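Peroxinectin A (Dictyostelium discoideum, PDB 6ERC) uses hydrogen peroxide to oxidise phenolic donors, iodide and thiocyanate at its haem, as a secreted, glycosylated peroxidase of the animal haem peroxidase family. Local coordinates at residues Asn91-Lys96 against Met114-Thr119. Residues are numbered along the deposited sequence; the frame is centred on the assembly and turned at random.
Sequences NSWPIK and MNYFRT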
ATOM      1  N   ASN A  91       0.610   9.529 -20.249  1.00 62.90           N
ATOM      2  CA  ASN A  91       1.761  10.416 -20.400  1.00 62.08           C
ATOM      3  C   ASN A  91       2.998   9.534 -20.293  1.00 61.33           C
ATOM      4  O   ASN A  91       3.528   9.317 -19.201  1.00 59.98           O
ATOM      5  CB  ASN A  91       1.750  11.508 -19.337  1.00 62.44           C
ATOM      6  CG  ASN A  91       2.819  12.551 -19.562  1.00 62.01           C
ATOM      7  OD1 ASN A  91       3.253  12.773 -20.691  1.00 64.19           O
ATOM      8  ND2 ASN A  91       3.253  13.198 -18.488  1.00 61.00           N
ATOM      9  N   SER A  92       3.456   9.028 -21.432  1.00 61.95           N
ATOM     10  CA  SER A  92       4.430   7.944 -21.453  1.00 63.10           C
ATOM     11  C   SER A  92       5.844   8.473 -21.233  1.00 62.59           C
ATOM     12  O   SER A  92       6.323   9.322 -21.991  1.00 63.15           O
ATOM     13  CB  SER A  92       4.340   7.194 -22.779  1.00 63.13           C
ATOM     14  OG  SER A  92       5.290   6.148 -22.834  1.00 64.22           O
ATOM     15  N   TRP A  93       6.508   7.966 -20.191  1.00 62.20           N
ATOM     16  CA  TRP A  93       7.949   8.113 -19.995  1.00 61.51           C
ATOM     17  C   TRP A  93       8.517   6.706 -19.839  1.00 61.54           C
ATOM     18  O   TRP A  93       8.774   6.250 -18.715  1.00 61.30           O
ATOM     19  CB  TRP A  93       8.280   8.977 -18.780  1.00 61.12           C
ATOM     20  CG  TRP A  93       9.754   9.023 -18.463  1.00 62.09           C
ATOM     21  CD1 TRP A  93      10.790   8.898 -19.347  1.00 61.92           C
ATOM     22  CD2 TRP A  93      10.353   9.192 -17.171  1.00 61.60           C
ATOM     23  NE1 TRP A  93      11.990   8.985 -18.687  1.00 60.69           N
ATOM     24  CE2 TRP A  93      11.751   9.165 -17.351  1.00 61.14           C
ATOM     25  CE3 TRP A  93       9.843   9.366 -15.882  1.00 59.89           C
ATOM     26  CZ2 TRP A  93      12.643   9.306 -16.290  1.00 60.90           C
ATOM     27  CZ3 TRP A  93      10.731   9.505 -14.830  1.00 59.48           C
ATOM     28  CH2 TRP A  93      12.114   9.475 -15.039  1.00 59.21           C
ATOM     29  N   PRO A  94       8.725   5.989 -20.943  1.00 62.53           N
ATOM     30  CA  PRO A  94       9.115   4.578 -20.844  1.00 63.56           C
ATOM     31  C   PRO A  94      10.377   4.377 -20.018  1.00 62.98           C
ATOM     32  O   PRO A  94      11.201   5.279 -19.848  1.00 62.02           O
ATOM     33  CB  PRO A  94       9.336   4.167 -22.306  1.00 63.99           C
ATOM     34  CG  PRO A  94       8.524   5.138 -23.098  1.00 63.94           C
ATOM     35  CD  PRO A  94       8.587   6.427 -22.342  1.00 63.43           C
ATOM     36  N   ILE A  95      10.511   3.164 -19.493  1.00 63.55           N
ATOM     37  CA  ILE A  95      11.693   2.767 -18.738  1.00 63.18           C
ATOM     38  C   ILE A  95      12.700   2.178 -19.712  1.00 64.03           C
ATOM     39  O   ILE A  95      12.435   1.150 -20.346  1.00 63.90           O
ATOM     40  CB  ILE A  95      11.341   1.757 -17.637  1.00 62.41           C
ATOM     41  CG1 ILE A  95      10.220   2.321 -16.768  1.00 62.36           C
ATOM     42  CG2 ILE A  95      12.584   1.413 -16.818  1.00 61.36           C
ATOM     43  CD1 ILE A  95       9.913   1.520 -15.508  1.00 61.44           C
ATOM     44  N   LYS A  96      13.855   2.825 -19.830  1.00 64.55           N
ATOM     45  CA  LYS A  96      14.881   2.362 -20.752  1.00 64.28           C
ATOM     46  C   LYS A  96      15.571   1.123 -20.195  1.00 63.27           C
ATOM     47  O   LYS A  96      15.925   1.073 -19.013  1.00 61.23           O
ATOM     48  CB  LYS A  96      15.901   3.472 -21.007  1.00 64.70           C
ATOM     49  CG  LYS A  96      15.379   4.603 -21.881  1.00 65.22           C
ATOM     50  CD  LYS A  96      16.471   5.616 -22.199  1.00 65.44           C
ATOM     51  CE  LYS A  96      15.986   6.659 -23.196  1.00 65.82           C
ATOM     52  NZ  LYS A  96      16.984   7.744 -23.409  1.00 67.02           N
ATOM     53  N   MET A 114      10.417  -0.796 -21.015  1.00 63.44           N
ATOM     54  CA  MET A 114       9.290  -1.288 -20.240  1.00 63.09           C
ATOM     55  C   MET A 114       8.273  -0.166 -20.092  1.00 62.14           C
ATOM     56  O   MET A 114       8.640   0.990 -19.865  1.00 62.73           O
ATOM     57  CB  MET A 114       9.733  -1.781 -18.863  1.00 60.55           C
ATOM     58  CG  MET A 114      10.599  -3.024 -18.910  1.00 62.64           C
ATOM     59  SD  MET A 114      11.153  -3.542 -17.278  1.00 60.26           S
ATOM     60  CE  MET A 114      12.347  -2.261 -16.906  1.00 61.76           C
ATOM     61  N   ASN A 115       6.996  -0.510 -20.231  1.00 63.26           N
ATOM     62  CA  ASN A 115       5.941   0.492 -20.167  1.00 64.26           C
ATOM     63  C   ASN A 115       6.011   1.271 -18.859  1.00 62.56           C
ATOM     64  O   ASN A 115       6.187   0.691 -17.784  1.00 61.45           O
ATOM     65  CB  ASN A 115       4.571  -0.179 -20.299  1.00 64.45           C
ATOM     66  CG  ASN A 115       4.371  -0.831 -21.649  1.00 66.14           C
ATOM     67  OD1 ASN A 115       4.964  -1.869 -21.946  1.00 66.54           O
ATOM     68  ND2 ASN A 115       3.525  -0.224 -22.475  1.00 67.14           N
ATOM     69  N   TYR A 116       5.880   2.593 -18.957  1.00 60.94           N
ATOM     70  CA  TYR A 116       5.670   3.428 -17.782  1.00 61.35           C
ATOM     71  C   TYR A 116       4.915   4.679 -18.197  1.00 62.14           C
ATOM     72  O   TYR A 116       5.261   5.316 -19.197  1.00 60.03           O
ATOM     73  CB  TYR A 116       6.987   3.816 -17.108  1.00 61.49           C
ATOM     74  CG  TYR A 116       6.798   4.737 -15.921  1.00 60.37           C
ATOM     75  CD1 TYR A 116       6.705   6.113 -16.092  1.00 60.19           C
ATOM     76  CD2 TYR A 116       6.708   4.231 -14.631  1.00 59.69           C
ATOM     77  CE1 TYR A 116       6.530   6.954 -15.016  1.00 59.49           C
ATOM     78  CE2 TYR A 116       6.535   5.067 -13.547  1.00 58.27           C
ATOM     79  CZ  TYR A 116       6.446   6.426 -13.745  1.00 58.83           C
ATOM     80  OH  TYR A 116       6.274   7.264 -12.669  1.00 58.17           O
ATOM     81  N   PHE A 117       3.898   5.028 -17.416  1.00 60.89           N
ATOM     82  CA  PHE A 117       3.086   6.212 -17.654  1.00 60.69           C
ATOM     83  C   PHE A 117       3.145   7.102 -16.425  1.00 58.97           C
ATOM     84  O   PHE A 117       2.997   6.621 -15.298  1.00 59.68           O
ATOM     85  CB  PHE A 117       1.648   5.825 -17.978  1.00 60.26           C
ATOM     86  CG  PHE A 117       1.495   5.146 -19.303  1.00 60.74           C
ATOM     87  CD1 PHE A 117       1.695   3.782 -19.424  1.00 62.01           C
ATOM     88  CD2 PHE A 117       1.161   5.873 -20.431  1.00 62.55           C
ATOM     89  CE1 PHE A 117       1.560   3.155 -20.650  1.00 65.05           C
ATOM     90  CE2 PHE A 117       1.022   5.253 -21.657  1.00 64.04           C
ATOM     91  CZ  PHE A 117       1.223   3.892 -21.769  1.00 64.63           C
ATOM     92  N   ARG A 118       3.366   8.392 -16.645  1.00 61.29           N
ATOM     93  CA  ARG A 118       3.577   9.309 -15.537  1.00 61.32           C
ATOM     94  C   ARG A 118       2.276   9.548 -14.780  1.00 60.76           C
ATOM     95  O   ARG A 118       1.178   9.475 -15.338  1.00 61.90           O
ATOM     96  CB  ARG A 118       4.153  10.632 -16.043  1.00 62.31           C
ATOM     97  CG  ARG A 118       5.516  10.483 -16.713  1.00 61.43           C
ATOM     98  CD  ARG A 118       6.175  11.829 -16.975  1.00 61.94           C
ATOM     99  NE  ARG A 118       6.563  12.504 -15.739  1.00 60.79           N
ATOM    100  CZ  ARG A 118       7.278  13.624 -15.686  1.00 60.35           C
ATOM    101  NH1 ARG A 118       7.695  14.205 -16.800  1.00 60.38           N
ATOM    102  NH2 ARG A 118       7.580  14.164 -14.514  1.00 60.20           N
ATOM    103  N   THR A 119       2.416   9.833 -13.490  1.00 60.31           N
ATOM    104  CA  THR A 119       1.262  10.011 -12.622  1.00 58.63           C
ATOM    105  C   THR A 119       0.454  11.236 -13.023  1.00 59.44           C
ATOM    106  O   THR A 119       1.006  12.261 -13.428  1.00 61.09           O
ATOM    107  CB  THR A 119       1.714  10.141 -11.171  1.00 58.96           C
ATOM    108  OG1 THR A 119       2.546   9.024 -10.842  1.00 57.95           O
ATOM    109  CG2 THR A 119       0.512  10.173 -10.232  1.00 59.61           C
TER
HETATM  110  O   HOH W   1       5.733   3.588 -21.570  1.00 44.27           O
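R118 N meets N91 O in a short, nearly straight bond (2.7 Å, 176°), next to the antiparallel non-hydrogen-bonded pair S92-F117. At the other end I95 and M114 form a hydrogen-bonded pair through two reciprocal N-H...O bonds, I95 N to M114 O (2.9 Å) and M114 N to I95 O. This pairing sets edge strand 91-96 against strand 113-124 in the four-stranded sheet near the haem. Between the two ends it is broken at W93-P94, where W93 N reaches Y116 O by a longer, bent bond (3.1 Å) and a water spans S92 OG and Y116 N.

On one flank the N91 and R118 side chains lie side by side and point the same way, their amide and guanidinium planes 13° apart. N91 ND2 rests against R118 CD at 3.6 Å. Different partners hold their polar ends: K37 O takes N91 ND2, D389 forms a salt bridge with R118 NE, and the carbonyls of N36 and F35 accept NH1 and NH2.

The Y116 ring, close to the haem and hydrogen-bonded through OH to D389, leans obliquely on W93, which stacks on F40. The trans chi1 of Y116 (177°) places its CD1 3.3 Å from W93 O. Beyond it, I95 CG2 touches the M114 methyl carbon CE at 3.7 Å.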